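Local structure of hydroxynitrile lyase (Passiflora edulis, 5Y02) at residues 12-16 / 60-65; 27-31 / 87-91. The protein probably catalyses, as a homodimer, the reversible cleavage of cyanohydrins such as (R)-mandelonitrile into an aldehyde and hydrogen cyanide. One frame throughout, in Å; residues are numbered along the deposited sequence.

How the contacts relate
Strand 7-15 supplies the first half of contact 1, and the chain then turns into helix 21-37, which supplies the first half of contact 2. After strand 44-48, segment 60-65 returns beside 12-16 and closes a loop of 43 intervening residues. The second loop, of 55 residues, closes only when 87-91 on helix 82-91 reaches 27-31. The segments therefore alternate, and the two loops cross instead of nesting. Contact 1 joins two inner strands of the antiparallel sheet; contact 2 joins two helices lying against it. Their centres are 13 Å apart, and they touch where Tyr15 and His63 meet Ile28 and where Tyr65 meets Tyr31.

Contact 1: residues 12-16 / 60-65; sequences FNRYK and GFTHAY
Asn13 and His63 form an antiparallel hydrogen-bonded pair, with Asn13 N donating to His63 O at 3.0 Å. In return, Asn13 O accepts two backbone donors, Thr62 N at 2.9 Å and His63 N at 3.2 Å, which arrive from opposite faces of its carbonyl plane. The tight part lies on the Asn13 and His63 side of the strands. There Tyr15 OH donates to Tyr65 OH at 2.7 Å, and Tyr65 OH in turn donates to Asn13 OD1 at 2.8 Å from above the amide carbonyl plane, not along a lone pair. With CG set between the backbone N and the carbonyl carbon (chi1 88°), Asn13 holds its amide where OD1 meets that hydroxyl while ND2 lies over the Tyr15 ring. The same ring turns an edge onto the His63 face, CE2 above its centre and the planes at 87°, a T-shaped pair.

The opposite sheet face is also buried: Phe12 CD1 rests 3.8 Å from Ala64 CB, and the Phe12 ring stacks on Phe12 of the second subunit. The far end is looser and partly exposed. Arg14 sends an extended chain past Gly60, and Arg14 NH1 donates to Gly60 O at 2.7 Å, on a lone pair and within the guanidinium plane. A water bridges Tyr15 N and Thr62 OG1. Thr62 and His63 both face Asn13, a classic beta bulge, set in the sheet of a dimeric alpha/beta barrel.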
loop_
_atom_site.group_PDB
_atom_site.type_symbol
_atom_site.label_atom_id
_atom_site.label_comp_id
_atom_site.label_asym_id
_atom_site.label_seq_id
_atom_site.Cartn_x
_atom_site.Cartn_y
_atom_site.Cartn_z
ATOM N N PHE A 12 -5.871 -1.628 -0.688
ATOM C CA PHE A 12 -6.186 -2.370 0.546
ATOM C C PHE A 12 -7.695 -2.659 0.515
ATOM O O PHE A 12 -8.471 -1.770 0.198
ATOM C CB PHE A 12 -5.951 -1.550 1.821
ATOM C CG PHE A 12 -4.530 -1.147 2.103
ATOM C CD1 PHE A 12 -3.436 -1.755 1.505
ATOM C CD2 PHE A 12 -4.302 -0.172 3.056
ATOM C CE1 PHE A 12 -2.152 -1.373 1.834
ATOM C CE2 PHE A 12 -3.011 0.206 3.396
ATOM C CZ PHE A 12 -1.940 -0.395 2.779
ATOM N N ASN A 13 -8.114 -3.872 0.859
ATOM C CA ASN A 13 -9.536 -4.162 0.993
ATOM C C ASN A 13 -9.856 -5.098 2.150
ATOM O O ASN A 13 -8.971 -5.630 2.829
ATOM C CB ASN A 13 -10.151 -4.661 -0.341
ATOM C CG ASN A 13 -10.053 -6.160 -0.527
ATOM O OD1 ASN A 13 -9.054 -6.769 -0.187
ATOM N ND2 ASN A 13 -11.114 -6.770 -1.089
ATOM N N ARG A 14 -11.157 -5.240 2.357
ATOM C CA ARG A 14 -11.759 -6.182 3.247
ATOM C C ARG A 14 -12.939 -6.736 2.463
ATOM O O ARG A 14 -13.671 -5.964 1.839
ATOM C CB ARG A 14 -12.269 -5.469 4.507
ATOM C CG ARG A 14 -12.790 -6.412 5.581
ATOM C CD ARG A 14 -13.602 -5.644 6.626
ATOM N NE ARG A 14 -14.140 -6.596 7.589
ATOM C CZ ARG A 14 -13.462 -7.124 8.610
ATOM N NH1 ARG A 14 -12.192 -6.782 8.863
ATOM N NH2 ARG A 14 -14.064 -8.022 9.399
ATOM N N TYR A 15 -13.082 -8.054 2.471
ATOM C CA TYR A 15 -14.142 -8.736 1.734
ATOM C C TYR A 15 -15.440 -8.794 2.515
ATOM O O TYR A 15 -15.440 -8.842 3.746
ATOM C CB TYR A 15 -13.719 -10.146 1.336
ATOM C CG TYR A 15 -12.719 -10.121 0.211
ATOM C CD1 TYR A 15 -13.148 -9.960 -1.109
ATOM C CD2 TYR A 15 -11.346 -10.205 0.457
ATOM C CE1 TYR A 15 -12.246 -9.909 -2.158
ATOM C CE2 TYR A 15 -10.431 -10.172 -0.589
ATOM C CZ TYR A 15 -10.884 -10.016 -1.888
ATOM O OH TYR A 15 -9.999 -9.941 -2.935
ATOM N N LYS A 16 -16.542 -8.829 1.771
ATOM C CA LYS A 16 -17.856 -9.008 2.381
ATOM C C LYS A 16 -17.902 -10.351 3.099
ATOM O O LYS A 16 -17.385 -11.345 2.598
ATOM C CB LYS A 16 -18.919 -8.960 1.311
ATOM C CG LYS A 16 -18.963 -7.633 0.574
ATOM C CD LYS A 16 -20.190 -6.838 0.870
ATOM C CE LYS A 16 -20.139 -5.527 0.130
ATOM N NZ LYS A 16 -21.490 -4.955 -0.032
ATOM N N GLY A 60 -9.128 -2.813 10.099
ATOM C CA GLY A 60 -10.097 -3.724 9.508
ATOM C C GLY A 60 -9.805 -4.165 8.082
ATOM O O GLY A 60 -10.490 -5.051 7.577
ATOM N N PHE A 61 -8.786 -3.588 7.433
ATOM C CA PHE A 61 -8.351 -4.078 6.123
ATOM C C PHE A 61 -7.563 -5.374 6.291
ATOM O O PHE A 61 -6.732 -5.505 7.193
ATOM C CB PHE A 61 -7.541 -3.014 5.381
ATOM C CG PHE A 61 -8.350 -1.813 4.999
ATOM C CD1 PHE A 61 -9.150 -1.841 3.844
ATOM C CD2 PHE A 61 -8.352 -0.669 5.787
ATOM C CE1 PHE A 61 -9.912 -0.750 3.486
ATOM C CE2 PHE A 61 -9.120 0.437 5.434
ATOM C CZ PHE A 61 -9.904 0.394 4.287
ATOM N N THR A 62 -7.843 -6.342 5.432
ATOM C CA THR A 62 -7.256 -7.670 5.554
ATOM C C THR A 62 -6.271 -8.037 4.456
ATOM O O THR A 62 -5.436 -8.898 4.685
ATOM C CB THR A 62 -8.337 -8.748 5.590
ATOM O OG1 THR A 62 -9.116 -8.677 4.396
ATOM C CG2 THR A 62 -9.269 -8.505 6.814
ATOM N N HIS A 63 -6.409 -7.424 3.290
ATOM C CA HIS A 63 -5.628 -7.757 2.104
ATOM C C HIS A 63 -5.023 -6.504 1.480
ATOM O O HIS A 63 -5.641 -5.413 1.477
ATOM C CB HIS A 63 -6.520 -8.360 1.054
ATOM C CG HIS A 63 -6.987 -9.743 1.351
ATOM N ND1 HIS A 63 -7.905 -10.027 2.340
ATOM C CD2 HIS A 63 -6.716 -10.916 0.728
ATOM C CE1 HIS A 63 -8.161 -11.324 2.323
ATOM N NE2 HIS A 63 -7.456 -11.885 1.357
ATOM N N ALA A 64 -3.807 -6.668 0.952
ATOM C CA ALA A 64 -3.145 -5.643 0.164
ATOM C C ALA A 64 -2.753 -6.227 -1.188
ATOM O O ALA A 64 -2.405 -7.415 -1.286
ATOM C CB ALA A 64 -1.902 -5.123 0.872
ATOM N N TYR A 65 -2.803 -5.373 -2.195
ATOM C CA TYR A 65 -2.415 -5.734 -3.568
ATOM C C TYR A 65 -1.593 -4.578 -4.128
ATOM O O TYR A 65 -2.007 -3.412 -4.045
ATOM C CB TYR A 65 -3.643 -5.974 -4.449
ATOM C CG TYR A 65 -4.753 -6.722 -3.774
ATOM C CD1 TYR A 65 -5.637 -6.048 -2.926
ATOM C CD2 TYR A 65 -4.941 -8.086 -3.960
ATOM C CE1 TYR A 65 -6.668 -6.701 -2.293
ATOM C CE2 TYR A 65 -5.985 -8.755 -3.322
ATOM C CZ TYR A 65 -6.850 -8.048 -2.490
ATOM O OH TYR A 65 -7.892 -8.654 -1.832
HETATM O O HOH W 1 -11.667 -9.610 4.433
#

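Contact 2: residues 27-31 / 87-91; sequences IIADY and FAKEF. With MXN ((2R)-hydroxy(phenyl)ethanenitrile), chain M.
Phe87 and Tyr31 meet across the helices because each side chain leaves with CG trans to the main-chain nitrogen, at chi1 179° and -166°. The Phe87 ring thereby slips under Tyr31: Phe87 CZ lies 3.3 Å from Tyr31 CB, and the planes are 29° apart, with the rings displaced so that little of one lies over the other. Phe91 shares this trans setting and completes an aromatic cluster with Tyr31 and Phe87; the edge of Tyr31 points at the Phe91 face, with centroids 5.5 Å apart and planes strongly inclined but not perpendicular. Ile27 CG2 touches the edge of Phe91 at CD1, 3.7 Å away.

Phe87 is bordered at both ends of its ring: Phe87 CE1 sits 3.3 Å from Ile27 O, and Phe87 CD2 lies 3.7 Å from C4 of the bound mandelonitrile, which is in the ring plane. Replacing Phe87 by an alanine would probably open a gap beside Tyr31 CB and leave the ligand phenyl without its neighbour at C4. Further along, Asp30 OD2 and Glu90 OE2 converge at 2.5 Å, so one of the two acids probably holds a proton. Asp30 OD1 is hydrogen-bonded to Gln26.

Tyr31 OH is hydrogen-bonded to ligand O10; the 2.4 Å between them is very short, its exact length to be read with caution. The ligand is also hydrogen-bonded to His9 NE2. Aromatic side chains border the phenyl group while Tyr31 OH meets the hydroxyl oxygen, an arrangement that would orient the cyanohydrin and is consistent with a pocket acting on its hydroxyl.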
loop_
_atom_site.group_PDB
_atom_site.type_symbol
_atom_site.label_atom_id
_atom_site.label_comp_id
_atom_site.label_asym_id
_atom_site.label_seq_id
_atom_site.Cartn_x
_atom_site.Cartn_y
_atom_site.Cartn_z
ATOM N N ILE A 27 -11.483 -14.634 -6.694
ATOM C CA ILE A 27 -11.430 -13.220 -7.016
ATOM C C ILE A 27 -9.965 -12.769 -7.098
ATOM O O ILE A 27 -9.578 -12.044 -8.021
ATOM C CB ILE A 27 -12.230 -12.375 -6.001
ATOM C CG1 ILE A 27 -13.735 -12.588 -6.206
ATOM C CG2 ILE A 27 -11.920 -10.888 -6.161
ATOM C CD1 ILE A 27 -14.553 -12.093 -5.025
ATOM N N ILE A 28 -9.164 -13.226 -6.146
ATOM C CA ILE A 28 -7.756 -12.875 -6.084
ATOM C C ILE A 28 -7.001 -13.492 -7.268
ATOM O O ILE A 28 -6.132 -12.828 -7.852
ATOM C CB ILE A 28 -7.144 -13.268 -4.726
ATOM C CG1 ILE A 28 -7.766 -12.379 -3.623
ATOM C CG2 ILE A 28 -5.631 -13.084 -4.739
ATOM C CD1 ILE A 28 -7.549 -12.891 -2.214
ATOM N N ALA A 29 -7.339 -14.722 -7.627
ATOM C CA ALA A 29 -6.738 -15.351 -8.815
ATOM C C ALA A 29 -7.093 -14.597 -10.095
ATOM O O ALA A 29 -6.230 -14.411 -10.953
ATOM C CB ALA A 29 -7.133 -16.813 -8.927
ATOM N N ASP A 30 -8.349 -14.161 -10.212
ATOM C CA ASP A 30 -8.817 -13.372 -11.355
ATOM C C ASP A 30 -8.057 -12.050 -11.448
ATOM O O ASP A 30 -7.719 -11.595 -12.528
ATOM C CB ASP A 30 -10.336 -13.083 -11.255
ATOM C CG ASP A 30 -11.211 -14.332 -11.432
ATOM O OD1 ASP A 30 -10.701 -15.407 -11.786
ATOM O OD2 ASP A 30 -12.445 -14.234 -11.210
ATOM N N TYR A 31 -7.801 -11.436 -10.295
ATOM C CA TYR A 31 -7.062 -10.184 -10.236
ATOM C C TYR A 31 -5.634 -10.380 -10.777
ATOM O O TYR A 31 -5.221 -9.667 -11.678
ATOM C CB TYR A 31 -7.009 -9.693 -8.792
ATOM C CG TYR A 31 -6.574 -8.271 -8.541
ATOM C CD1 TYR A 31 -6.108 -7.423 -9.549
ATOM C CD2 TYR A 31 -6.597 -7.784 -7.241
ATOM C CE1 TYR A 31 -5.691 -6.135 -9.257
ATOM C CE2 TYR A 31 -6.187 -6.501 -6.952
ATOM C CZ TYR A 31 -5.734 -5.687 -7.953
ATOM O OH TYR A 31 -5.344 -4.400 -7.643
ATOM N N PHE A 87 -13.531 -7.573 -14.570
ATOM C CA PHE A 87 -13.062 -7.851 -13.217
ATOM C C PHE A 87 -13.705 -6.898 -12.188
ATOM O O PHE A 87 -14.068 -7.334 -11.100
ATOM C CB PHE A 87 -11.539 -7.795 -13.148
ATOM C CG PHE A 87 -11.005 -8.046 -11.776
ATOM C CD1 PHE A 87 -11.150 -9.295 -11.196
ATOM C CD2 PHE A 87 -10.422 -7.025 -11.039
ATOM C CE1 PHE A 87 -10.716 -9.527 -9.901
ATOM C CE2 PHE A 87 -9.965 -7.254 -9.751
ATOM C CZ PHE A 87 -10.110 -8.511 -9.183
ATOM N N ALA A 88 -13.881 -5.625 -12.547
ATOM C CA ALA A 88 -14.474 -4.624 -11.633
ATOM C C ALA A 88 -15.873 -5.022 -11.168
ATOM O O ALA A 88 -16.258 -4.721 -10.043
ATOM C CB ALA A 88 -14.529 -3.248 -12.291
ATOM N N LYS A 89 -16.615 -5.688 -12.051
ATOM C CA LYS A 89 -17.970 -6.170 -11.737
ATOM C C LYS A 89 -17.996 -7.210 -10.621
ATOM O O LYS A 89 -18.976 -7.301 -9.887
ATOM C CB LYS A 89 -18.633 -6.761 -12.985
ATOM C CG LYS A 89 -18.959 -5.730 -14.041
ATOM C CD LYS A 89 -19.520 -6.393 -15.289
ATOM C CE LYS A 89 -19.721 -5.350 -16.366
ATOM N NZ LYS A 89 -20.508 -5.876 -17.510
ATOM N N GLU A 90 -16.930 -7.998 -10.498
ATOM C CA GLU A 90 -16.839 -8.912 -9.376
ATOM C C GLU A 90 -16.065 -8.341 -8.204
ATOM O O GLU A 90 -16.422 -8.610 -7.080
ATOM C CB GLU A 90 -16.354 -10.295 -9.797
ATOM C CG GLU A 90 -14.901 -10.459 -10.135
ATOM C CD GLU A 90 -14.447 -11.925 -10.103
ATOM O OE1 GLU A 90 -15.275 -12.867 -10.057
ATOM O OE2 GLU A 90 -13.241 -12.144 -10.103
ATOM N N PHE A 91 -15.033 -7.531 -8.455
ATOM C CA PHE A 91 -14.171 -7.080 -7.371
ATOM C C PHE A 91 -14.813 -6.042 -6.442
ATOM O O PHE A 91 -14.830 -6.245 -5.240
ATOM C CB PHE A 91 -12.857 -6.552 -7.919
ATOM C CG PHE A 91 -11.874 -6.197 -6.849
ATOM C CD1 PHE A 91 -11.324 -7.190 -6.049
ATOM C CD2 PHE A 91 -11.509 -4.869 -6.634
ATOM C CE1 PHE A 91 -10.416 -6.871 -5.044
ATOM C CE2 PHE A 91 -10.605 -4.542 -5.640
ATOM C CZ PHE A 91 -10.058 -5.538 -4.851
HETATM C C1 MXN M . -8.686 -3.046 -9.974
HETATM C C2 MXN M . -10.074 -3.048 -9.873
HETATM C C3 MXN M . -10.870 -3.262 -10.999
HETATM C C4 MXN M . -10.263 -3.489 -12.230
HETATM C C5 MXN M . -8.880 -3.476 -12.344
HETATM C C6 MXN M . -8.086 -3.258 -11.224
HETATM C C7 MXN M . -7.892 -2.770 -8.748
HETATM C C8 MXN M . -8.282 -1.408 -8.317
HETATM N N9 MXN M . -8.594 -0.331 -7.989
HETATM O O10 MXN M . -6.480 -2.809 -9.031
#